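Local coordinates for sensor protein (Vibrio cholerae O1 biovar El Tor, PDB 3MXQ) that probably acts as a sensor histidine kinase, passing phosphate from ATP to a protein histidine, and is represented here by its PAS sensor domain, at residues 36-41 with 137-142; 75-80 with 95-100; 91-96 with 119-124. One frame throughout, in Å; residues are numbered along the deposited sequence.

Contact 1: 36-41 with 137-142; sequences CIVRND and VCLCVY
C36 and L139 hold each other through both of their peptide groups, and V38 and V137 do the same two residues along, which fixes strands 34-39 and 134-145 as antiparallel neighbours. C36 N bonds to L139 O at 2.8 Å, and L139 N returns a bond to C36 O at 2.7 Å. The second pair repeats this, with V38 N to V137 O and V137 N to V38 O each at 2.8 Å. I37 and C138, between them, form a non-hydrogen-bonded pair.

The apolar contacts split between the two faces of the sheet. On the I37 and C138 face, CD1 of I37 comes within 3.7 Å of C138 SG. The second torsion of I37 (chi2 -68°) folds CD1 back over the pair. On the other face, V38 CG2 meets V137 CG2 at 3.8 Å, one branch of each valine set at a slant to the other. V38 CG1 adds a looser diagonal contact to L139 CD1, while the side chains of C36 and L139 meet loosely, CB to CB.

Charge appears at the strand end, where R39, its last residue, grips D41 of the following turn side-on: NE goes to OD2 and NH2 to OD1, the latter at 2.8 Å and close to the guanidinium plane.

In the five-stranded antiparallel PAS sheet 134-145 is the middle strand and 34-39 its neighbour. Strand 44-47 bonds to I37 on the side away from C138, and strand 118-128 to C138 on the side away from I37. Helices 67-70 and 75-88 pack over V38, V137 and L139, whereas L22 of the second subunit lies against I37.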
loop_
_atom_site.group_PDB
_atom_site.type_symbol
_atom_site.label_atom_id
_atom_site.label_comp_id
_atom_site.label_asym_id
_atom_site.label_seq_id
_atom_site.Cartn_x
_atom_site.Cartn_y
_atom_site.Cartn_z
ATOM N N CYS A 36 -5.742 -16.042 1.555
ATOM C CA CYS A 36 -5.819 -17.264 2.330
ATOM C C CYS A 36 -4.647 -18.182 2.002
ATOM O O CYS A 36 -4.374 -18.422 0.834
ATOM C CB CYS A 36 -7.117 -17.958 1.970
ATOM S SG CYS A 36 -7.340 -19.465 2.853
ATOM N N ILE A 37 -3.946 -18.691 3.005
ATOM C CA ILE A 37 -2.908 -19.684 2.724
ATOM C C ILE A 37 -3.423 -21.049 3.147
ATOM O O ILE A 37 -3.950 -21.210 4.256
ATOM C CB ILE A 37 -1.551 -19.444 3.485
ATOM C CG1 ILE A 37 -1.135 -17.971 3.531
ATOM C CG2 ILE A 37 -0.426 -20.314 2.894
ATOM C CD1 ILE A 37 -0.741 -17.374 2.204
ATOM N N VAL A 38 -3.240 -22.040 2.287
ATOM C CA VAL A 38 -3.633 -23.389 2.645
ATOM C C VAL A 38 -2.494 -24.373 2.533
ATOM O O VAL A 38 -1.641 -24.261 1.662
ATOM C CB VAL A 38 -4.843 -23.863 1.828
ATOM C CG1 VAL A 38 -5.900 -22.793 1.862
ATOM C CG2 VAL A 38 -4.461 -24.162 0.392
ATOM N N ARG A 39 -2.486 -25.331 3.444
ATOM C CA ARG A 39 -1.561 -26.440 3.399
ATOM C C ARG A 39 -1.920 -27.267 2.164
ATOM O O ARG A 39 -2.949 -27.009 1.526
ATOM C CB ARG A 39 -1.732 -27.253 4.671
ATOM C CG ARG A 39 -0.445 -27.703 5.309
ATOM C CD ARG A 39 -0.645 -28.007 6.792
ATOM N NE ARG A 39 -1.539 -29.140 7.049
ATOM C CZ ARG A 39 -2.197 -29.337 8.192
ATOM N NH1 ARG A 39 -2.085 -28.478 9.197
ATOM N NH2 ARG A 39 -2.981 -30.395 8.331
ATOM N N ASN A 40 -1.092 -28.238 1.793
ATOM C CA ASN A 40 -1.386 -29.006 0.581
ATOM C C ASN A 40 -2.478 -30.058 0.780
ATOM O O ASN A 40 -2.872 -30.739 -0.164
ATOM C CB ASN A 40 -0.117 -29.591 -0.066
ATOM C CG ASN A 40 0.651 -30.543 0.852
ATOM O OD1 ASN A 40 0.157 -30.989 1.892
ATOM N ND2 ASN A 40 1.876 -30.859 0.455
ATOM N N ASP A 41 -2.957 -30.177 2.018
ATOM C CA ASP A 41 -4.091 -31.036 2.353
ATOM C C ASP A 41 -5.335 -30.182 2.596
ATOM O O ASP A 41 -6.295 -30.621 3.229
ATOM C CB ASP A 41 -3.774 -31.916 3.571
ATOM C CG ASP A 41 -3.426 -31.108 4.811
ATOM O OD1 ASP A 41 -3.448 -31.683 5.916
ATOM O OD2 ASP A 41 -3.133 -29.899 4.695
ATOM N N VAL A 137 -0.263 -23.455 -0.627
ATOM C CA VAL A 137 -0.586 -22.500 -1.676
ATOM C C VAL A 137 -1.311 -21.268 -1.131
ATOM O O VAL A 137 -2.068 -21.346 -0.160
ATOM C CB VAL A 137 -1.321 -23.124 -2.888
ATOM C CG1 VAL A 137 -0.988 -24.587 -2.995
ATOM C CG2 VAL A 137 -2.806 -22.926 -2.791
ATOM N N CYS A 138 -1.027 -20.137 -1.770
ATOM C CA CYS A 138 -1.655 -18.872 -1.490
ATOM C C CYS A 138 -2.867 -18.643 -2.396
ATOM O O CYS A 138 -2.823 -18.934 -3.588
ATOM C CB CYS A 138 -0.624 -17.793 -1.739
ATOM S SG CYS A 138 -1.143 -16.144 -1.297
ATOM N N LEU A 139 -3.951 -18.124 -1.831
ATOM C CA LEU A 139 -5.166 -17.812 -2.599
ATOM C C LEU A 139 -5.558 -16.367 -2.366
ATOM O O LEU A 139 -5.599 -15.894 -1.224
ATOM C CB LEU A 139 -6.347 -18.695 -2.197
ATOM C CG LEU A 139 -6.162 -20.206 -2.098
ATOM C CD1 LEU A 139 -7.460 -20.861 -1.690
ATOM C CD2 LEU A 139 -5.739 -20.727 -3.421
ATOM N N CYS A 140 -5.846 -15.669 -3.450
ATOM C CA CYS A 140 -6.207 -14.283 -3.367
ATOM C C CYS A 140 -7.422 -14.106 -4.229
ATOM O O CYS A 140 -7.438 -14.544 -5.384
ATOM C CB CYS A 140 -5.066 -13.422 -3.891
ATOM S SG CYS A 140 -3.458 -13.731 -3.075
ATOM N N VAL A 141 -8.458 -13.488 -3.679
ATOM C CA VAL A 141 -9.669 -13.250 -4.459
ATOM C C VAL A 141 -9.863 -11.758 -4.642
ATOM O O VAL A 141 -9.942 -11.020 -3.667
ATOM C CB VAL A 141 -10.912 -13.939 -3.837
ATOM C CG1 VAL A 141 -12.174 -13.596 -4.629
ATOM C CG2 VAL A 141 -10.703 -15.449 -3.787
ATOM N N TYR A 142 -9.910 -11.333 -5.903
ATOM C CA TYR A 142 -10.003 -9.926 -6.269
ATOM C C TYR A 142 -11.362 -9.606 -6.811
ATOM O O TYR A 142 -11.932 -10.399 -7.529
ATOM C CB TYR A 142 -8.991 -9.578 -7.352
ATOM C CG TYR A 142 -7.566 -9.855 -6.978
ATOM C CD1 TYR A 142 -6.799 -8.899 -6.316
ATOM C CD2 TYR A 142 -6.970 -11.070 -7.318
ATOM C CE1 TYR A 142 -5.500 -9.148 -5.983
ATOM C CE2 TYR A 142 -5.655 -11.334 -6.983
ATOM C CZ TYR A 142 -4.927 -10.362 -6.315
ATOM O OH TYR A 142 -3.619 -10.632 -5.989
#

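Contact 2: 75-80 with 95-100; sequences ADYLKR and SWEQKP
Y77 OH is gripped twice by E97. The backbone N of E97 donates to it at 3.1 Å in a bond close to straight, and the hydroxyl in turn makes a weak bond to E97 OE2, also 3.1 Å long. The phenol oxygen therefore accepts from the main chain and gives to a side chain of the same residue. The carboxylate stands almost upright to the phenol ring, their planes 83° apart, and OE2 also has a long, weak ion pair with K81, which would lend the carboxylate some positive company.

What carries the hydroxyl this far is the first torsion of Y77: CG lies opposite the backbone N (chi1 -175°), and the ring reaches off the helix into the loop. On the way it presses an edge against the face of W96 in a T-shaped pair, with centroids 4.8 Å apart for the five-membered ring of the indole and planes inclined at 56°. CE1 of Y77 sits over the indole, and CD1 comes to 3.7 Å from W96 CE2.

In PAS terms, the long helix 75-88 that leads into the third strand of the sheet is here tied by its first turn to the loop leaving that strand.

Q98 covers one face of the Y77 ring. Its CB lies 4.2 Å from the ring centroid in a CH-pi contact, and a bend at its second torsion turns the amide back so that OE1 approaches Y77 CD2 at 3.5 Å. L78 adds a looser touch, CG to W96 CH2 at 4.3 Å. The indole has further support from the loop itself: H101 stacks on it, and W96 NE1 makes a weak bond to P100 O.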
loop_
_atom_site.group_PDB
_atom_site.type_symbol
_atom_site.label_atom_id
_atom_site.label_comp_id
_atom_site.label_asym_id
_atom_site.label_seq_id
_atom_site.Cartn_x
_atom_site.Cartn_y
_atom_site.Cartn_z
ATOM N N ALA A 75 -16.154 -26.394 -3.303
ATOM C CA ALA A 75 -15.048 -27.340 -3.171
ATOM C C ALA A 75 -14.500 -27.878 -4.494
ATOM O O ALA A 75 -13.289 -27.890 -4.695
ATOM C CB ALA A 75 -15.437 -28.476 -2.269
ATOM N N ASP A 76 -15.394 -28.328 -5.373
ATOM C CA ASP A 76 -15.025 -28.861 -6.682
ATOM C C ASP A 76 -14.112 -27.938 -7.466
ATOM O O ASP A 76 -13.053 -28.348 -7.933
ATOM C CB ASP A 76 -16.277 -29.116 -7.512
ATOM C CG ASP A 76 -16.673 -30.563 -7.523
ATOM O OD1 ASP A 76 -17.784 -30.878 -8.026
ATOM O OD2 ASP A 76 -15.865 -31.386 -7.028
ATOM N N TYR A 77 -14.555 -26.698 -7.619
ATOM C CA TYR A 77 -13.834 -25.707 -8.376
ATOM C C TYR A 77 -12.486 -25.403 -7.706
ATOM O O TYR A 77 -11.433 -25.461 -8.351
ATOM C CB TYR A 77 -14.703 -24.455 -8.526
ATOM C CG TYR A 77 -14.100 -23.400 -9.401
ATOM C CD1 TYR A 77 -13.756 -22.153 -8.883
ATOM C CD2 TYR A 77 -13.862 -23.645 -10.751
ATOM C CE1 TYR A 77 -13.190 -21.177 -9.693
ATOM C CE2 TYR A 77 -13.292 -22.685 -11.563
ATOM C CZ TYR A 77 -12.963 -21.455 -11.035
ATOM O OH TYR A 77 -12.397 -20.506 -11.850
ATOM N N LEU A 78 -12.534 -25.121 -6.407
ATOM C CA LEU A 78 -11.357 -24.845 -5.601
ATOM C C LEU A 78 -10.306 -25.943 -5.639
ATOM O O LEU A 78 -9.110 -25.647 -5.730
ATOM C CB LEU A 78 -11.758 -24.582 -4.151
ATOM C CG LEU A 78 -11.784 -23.123 -3.697
ATOM C CD1 LEU A 78 -12.095 -23.021 -2.206
ATOM C CD2 LEU A 78 -10.461 -22.451 -4.011
ATOM N N LYS A 79 -10.743 -27.199 -5.549
ATOM C CA LYS A 79 -9.830 -28.329 -5.613
ATOM C C LYS A 79 -9.138 -28.405 -6.968
ATOM O O LYS A 79 -7.945 -28.708 -7.041
ATOM C CB LYS A 79 -10.541 -29.639 -5.304
ATOM C CG LYS A 79 -9.585 -30.797 -5.008
ATOM C CD LYS A 79 -10.326 -32.063 -4.587
ATOM C CE LYS A 79 -9.371 -33.111 -4.057
ATOM N NZ LYS A 79 -8.637 -33.792 -5.155
ATOM N N ARG A 80 -9.870 -28.113 -8.039
ATOM C CA ARG A 80 -9.259 -28.141 -9.356
ATOM C C ARG A 80 -8.204 -27.045 -9.478
ATOM O O ARG A 80 -7.143 -27.248 -10.058
ATOM C CB ARG A 80 -10.296 -28.038 -10.478
ATOM C CG ARG A 80 -9.703 -28.320 -11.859
ATOM C CD ARG A 80 -10.736 -28.354 -12.958
ATOM N NE ARG A 80 -11.542 -29.584 -12.924
ATOM C CZ ARG A 80 -11.105 -30.801 -13.277
ATOM N NH1 ARG A 80 -9.849 -30.990 -13.673
ATOM N NH2 ARG A 80 -11.919 -31.840 -13.206
ATOM N N SER A 95 -10.611 -15.255 -13.884
ATOM C CA SER A 95 -11.845 -14.851 -13.247
ATOM C C SER A 95 -12.444 -16.075 -12.585
ATOM O O SER A 95 -12.100 -17.200 -12.939
ATOM C CB SER A 95 -12.810 -14.239 -14.260
ATOM O OG SER A 95 -12.955 -15.058 -15.402
ATOM N N TRP A 96 -13.305 -15.860 -11.597
ATOM C CA TRP A 96 -13.971 -16.966 -10.937
ATOM C C TRP A 96 -15.060 -17.479 -11.864
ATOM O O TRP A 96 -16.044 -16.787 -12.108
ATOM C CB TRP A 96 -14.546 -16.527 -9.598
ATOM C CG TRP A 96 -15.041 -17.664 -8.782
ATOM C CD1 TRP A 96 -16.169 -18.391 -8.997
ATOM C CD2 TRP A 96 -14.429 -18.207 -7.615
ATOM N NE1 TRP A 96 -16.296 -19.359 -8.045
ATOM C CE2 TRP A 96 -15.241 -19.271 -7.179
ATOM C CE3 TRP A 96 -13.273 -17.898 -6.891
ATOM C CZ2 TRP A 96 -14.940 -20.032 -6.049
ATOM C CZ3 TRP A 96 -12.971 -18.658 -5.768
ATOM C CH2 TRP A 96 -13.802 -19.714 -5.360
ATOM N N GLU A 97 -14.876 -18.695 -12.370
ATOM C CA GLU A 97 -15.711 -19.225 -13.456
ATOM C C GLU A 97 -16.967 -19.965 -13.014
ATOM O O GLU A 97 -17.929 -20.045 -13.780
ATOM C CB GLU A 97 -14.887 -20.127 -14.370
ATOM C CG GLU A 97 -13.565 -19.508 -14.822
ATOM C CD GLU A 97 -12.565 -20.552 -15.263
ATOM O OE1 GLU A 97 -12.952 -21.435 -16.073
ATOM O OE2 GLU A 97 -11.404 -20.500 -14.802
ATOM N N GLN A 98 -16.962 -20.511 -11.795
ATOM C CA GLN A 98 -18.113 -21.267 -11.285
ATOM C C GLN A 98 -19.213 -20.349 -10.745
ATOM O O GLN A 98 -18.919 -19.312 -10.149
ATOM C CB GLN A 98 -17.675 -22.270 -10.218
ATOM C CG GLN A 98 -18.450 -23.593 -10.264
ATOM C CD GLN A 98 -18.185 -24.400 -11.541
ATOM O OE1 GLN A 98 -17.037 -24.592 -11.947
ATOM N NE2 GLN A 98 -19.258 -24.876 -12.173
ATOM N N LYS A 99 -20.470 -20.732 -10.967
ATOM C CA LYS A 99 -21.635 -19.916 -10.579
ATOM C C LYS A 99 -21.708 -19.569 -9.084
ATOM O O LYS A 99 -21.927 -18.397 -8.759
ATOM C CB LYS A 99 -22.959 -20.544 -11.067
ATOM N N PRO A 100 -21.525 -20.562 -8.168
ATOM C CA PRO A 100 -21.421 -20.149 -6.758
ATOM C C PRO A 100 -20.035 -19.568 -6.433
ATOM O O PRO A 100 -19.026 -20.288 -6.468
ATOM C CB PRO A 100 -21.678 -21.444 -5.984
ATOM C CG PRO A 100 -21.217 -22.513 -6.898
ATOM C CD PRO A 100 -21.427 -22.029 -8.312
#

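Contact 3: 91-96 with 119-124; sequences SSFSSW and YQNLEV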
loop_
_atom_site.group_PDB
_atom_site.type_symbol
_atom_site.label_atom_id
_atom_site.label_comp_id
_atom_site.label_asym_id
_atom_site.label_seq_id
_atom_site.Cartn_x
_atom_site.Cartn_y
_atom_site.Cartn_z
ATOM N N SER A 91 1.784 -20.723 -10.740
ATOM C CA SER A 91 0.681 -19.872 -10.340
ATOM C C SER A 91 -0.301 -19.786 -11.483
ATOM O O SER A 91 0.039 -20.089 -12.623
ATOM C CB SER A 91 1.171 -18.478 -9.929
ATOM O OG SER A 91 1.506 -17.670 -11.045
ATOM N N SER A 92 -1.525 -19.386 -11.165
ATOM C CA SER A 92 -2.565 -19.203 -12.166
ATOM C C SER A 92 -3.397 -17.984 -11.798
ATOM O O SER A 92 -3.513 -17.631 -10.628
ATOM C CB SER A 92 -3.456 -20.441 -12.244
ATOM O OG SER A 92 -4.414 -20.425 -11.196
ATOM N N PHE A 93 -3.963 -17.341 -12.809
ATOM C CA PHE A 93 -4.823 -16.192 -12.610
ATOM C C PHE A 93 -5.975 -16.246 -13.602
ATOM O O PHE A 93 -5.757 -16.341 -14.805
ATOM C CB PHE A 93 -4.038 -14.891 -12.778
ATOM C CG PHE A 93 -4.846 -13.653 -12.493
ATOM C CD1 PHE A 93 -4.897 -13.117 -11.214
ATOM C CD2 PHE A 93 -5.552 -13.013 -13.508
ATOM C CE1 PHE A 93 -5.648 -11.964 -10.950
ATOM C CE2 PHE A 93 -6.310 -11.861 -13.243
ATOM C CZ PHE A 93 -6.353 -11.342 -11.967
ATOM N N SER A 94 -7.198 -16.187 -13.087
ATOM C CA SER A 94 -8.383 -16.197 -13.928
ATOM C C SER A 94 -9.563 -15.633 -13.160
ATOM O O SER A 94 -9.529 -15.550 -11.931
ATOM C CB SER A 94 -8.710 -17.624 -14.359
ATOM O OG SER A 94 -9.014 -18.422 -13.225
ATOM N N SER A 95 -10.611 -15.255 -13.884
ATOM C CA SER A 95 -11.845 -14.851 -13.247
ATOM C C SER A 95 -12.444 -16.075 -12.585
ATOM O O SER A 95 -12.100 -17.200 -12.939
ATOM C CB SER A 95 -12.810 -14.239 -14.260
ATOM O OG SER A 95 -12.955 -15.058 -15.402
ATOM N N TRP A 96 -13.305 -15.860 -11.597
ATOM C CA TRP A 96 -13.971 -16.966 -10.937
ATOM C C TRP A 96 -15.060 -17.479 -11.864
ATOM O O TRP A 96 -16.044 -16.787 -12.108
ATOM C CB TRP A 96 -14.546 -16.527 -9.598
ATOM C CG TRP A 96 -15.041 -17.664 -8.782
ATOM C CD1 TRP A 96 -16.169 -18.391 -8.997
ATOM C CD2 TRP A 96 -14.429 -18.207 -7.615
ATOM N NE1 TRP A 96 -16.296 -19.359 -8.045
ATOM C CE2 TRP A 96 -15.241 -19.271 -7.179
ATOM C CE3 TRP A 96 -13.273 -17.898 -6.891
ATOM C CZ2 TRP A 96 -14.940 -20.032 -6.049
ATOM C CZ3 TRP A 96 -12.971 -18.658 -5.768
ATOM C CH2 TRP A 96 -13.802 -19.714 -5.360
ATOM N N TYR A 119 -17.583 -8.658 -10.986
ATOM C CA TYR A 119 -17.113 -10.046 -11.029
ATOM C C TYR A 119 -15.805 -10.217 -10.229
ATOM O O TYR A 119 -15.127 -9.246 -9.915
ATOM C CB TYR A 119 -16.955 -10.533 -12.480
ATOM C CG TYR A 119 -15.751 -9.979 -13.206
ATOM C CD1 TYR A 119 -14.603 -10.752 -13.382
ATOM C CD2 TYR A 119 -15.756 -8.682 -13.720
ATOM C CE1 TYR A 119 -13.475 -10.240 -14.051
ATOM C CE2 TYR A 119 -14.636 -8.159 -14.391
ATOM C CZ TYR A 119 -13.498 -8.941 -14.552
ATOM O OH TYR A 119 -12.398 -8.433 -15.213
ATOM N N GLN A 120 -15.469 -11.462 -9.913
ATOM C CA GLN A 120 -14.295 -11.793 -9.123
ATOM C C GLN A 120 -13.204 -12.469 -9.933
ATOM O O GLN A 120 -13.480 -13.243 -10.844
ATOM C CB GLN A 120 -14.671 -12.700 -7.956
ATOM C CG GLN A 120 -15.533 -12.023 -6.914
ATOM C CD GLN A 120 -15.824 -12.910 -5.713
ATOM O OE1 GLN A 120 -15.655 -14.139 -5.756
ATOM N NE2 GLN A 120 -16.271 -12.289 -4.628
ATOM N N ASN A 121 -11.957 -12.152 -9.583
ATOM C CA ASN A 121 -10.790 -12.853 -10.091
ATOM C C ASN A 121 -10.146 -13.678 -8.980
ATOM O O ASN A 121 -10.228 -13.324 -7.794
ATOM C CB ASN A 121 -9.775 -11.872 -10.676
ATOM C CG ASN A 121 -10.159 -11.376 -12.055
ATOM O OD1 ASN A 121 -10.666 -12.126 -12.881
ATOM N ND2 ASN A 121 -9.883 -10.106 -12.324
ATOM N N LEU A 122 -9.517 -14.780 -9.384
ATOM C CA LEU A 122 -8.867 -15.712 -8.465
ATOM C C LEU A 122 -7.438 -15.972 -8.888
ATOM O O LEU A 122 -7.159 -16.247 -10.064
ATOM C CB LEU A 122 -9.634 -17.034 -8.412
ATOM C CG LEU A 122 -8.950 -18.208 -7.722
ATOM C CD1 LEU A 122 -8.809 -17.983 -6.249
ATOM C CD2 LEU A 122 -9.755 -19.462 -7.962
ATOM N N GLU A 123 -6.539 -15.896 -7.916
ATOM C CA GLU A 123 -5.116 -16.138 -8.139
ATOM C C GLU A 123 -4.674 -17.231 -7.190
ATOM O O GLU A 123 -4.888 -17.140 -5.991
ATOM C CB GLU A 123 -4.313 -14.857 -7.908
ATOM C CG GLU A 123 -2.858 -14.953 -8.320
ATOM C CD GLU A 123 -2.188 -13.579 -8.592
ATOM O OE1 GLU A 123 -1.555 -13.453 -9.691
ATOM O OE2 GLU A 123 -2.280 -12.648 -7.728
ATOM N N VAL A 124 -4.096 -18.284 -7.747
ATOM C CA VAL A 124 -3.526 -19.378 -6.962
ATOM C C VAL A 124 -2.005 -19.398 -7.137
ATOM O O VAL A 124 -1.503 -19.501 -8.261
ATOM C CB VAL A 124 -4.128 -20.728 -7.385
ATOM C CG1 VAL A 124 -3.633 -21.826 -6.473
ATOM C CG2 VAL A 124 -5.652 -20.665 -7.325
HETATM O O HOH W 1 -0.390 -15.183 -12.371
#
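The F93 ring lies across two side chains of the neighbouring strand, N121 near its tip and E123 near its base. CZ of F93 touches N121 CB at 3.7 Å, with the amide plane turned 50° from the ring. At the other end, CG of E123 lies at the ring edge, and its OE1 is 3.7 Å from F93 CD1, the carboxylate inclined by 67°. With chi1 at -176° the F93 side chain runs out from the strand, away from its own N, and the ring reaches both.

On the reverse face, L122 CD2 meets W96 CZ3 at 4.0 Å, and the OG of S92 rests on V124 CB. Q120 OE1 sits above the rim of the indole while bonded to H101 ND1.

All this is mounted on an antiparallel ladder joining 92-95, an outermost strand of the PAS sheet within this chain, to the long strand 118-128. S92 pairs with V124 and S94 with L122 through two hydrogen bonds each, L122 N to S94 O being 2.7 Å. W96 N extends the ladder to Q120 O, also at 2.7 Å. Toward the end of strand 92-95, S95 CB meets the edge of the Y119 ring.

A water makes weak bonds to S91 OG and E123 OE1. The other oxygen, E123 OE2, forms a salt bridge with R21 of the second subunit and a hydrogen bond with Y142, while Q13 of the third subunit packs on F93 and N121.

Contact 1 is the core member: its touching residues are all buried, and it joins the middle strand to an inner neighbour by backbone bonds and aliphatic or sulfur side chains. Contact 3 uses the same kind of ladder nearer the sheet's edge, with serines, an aromatic ring and a buried carboxylate that reaches a neighbouring subunit. Contact 2 has no ladder; aromatic packing and a phenol hydroxyl join helix to loop, partly at the surface. Contacts 1 and 3 sit on adjacent strands of one sheet, where the backbone of Y142 probably bonds to that of N121. Contacts 2 and 3 share S95 and W96, and L78 of contact 2 packs on L139 of contact 1.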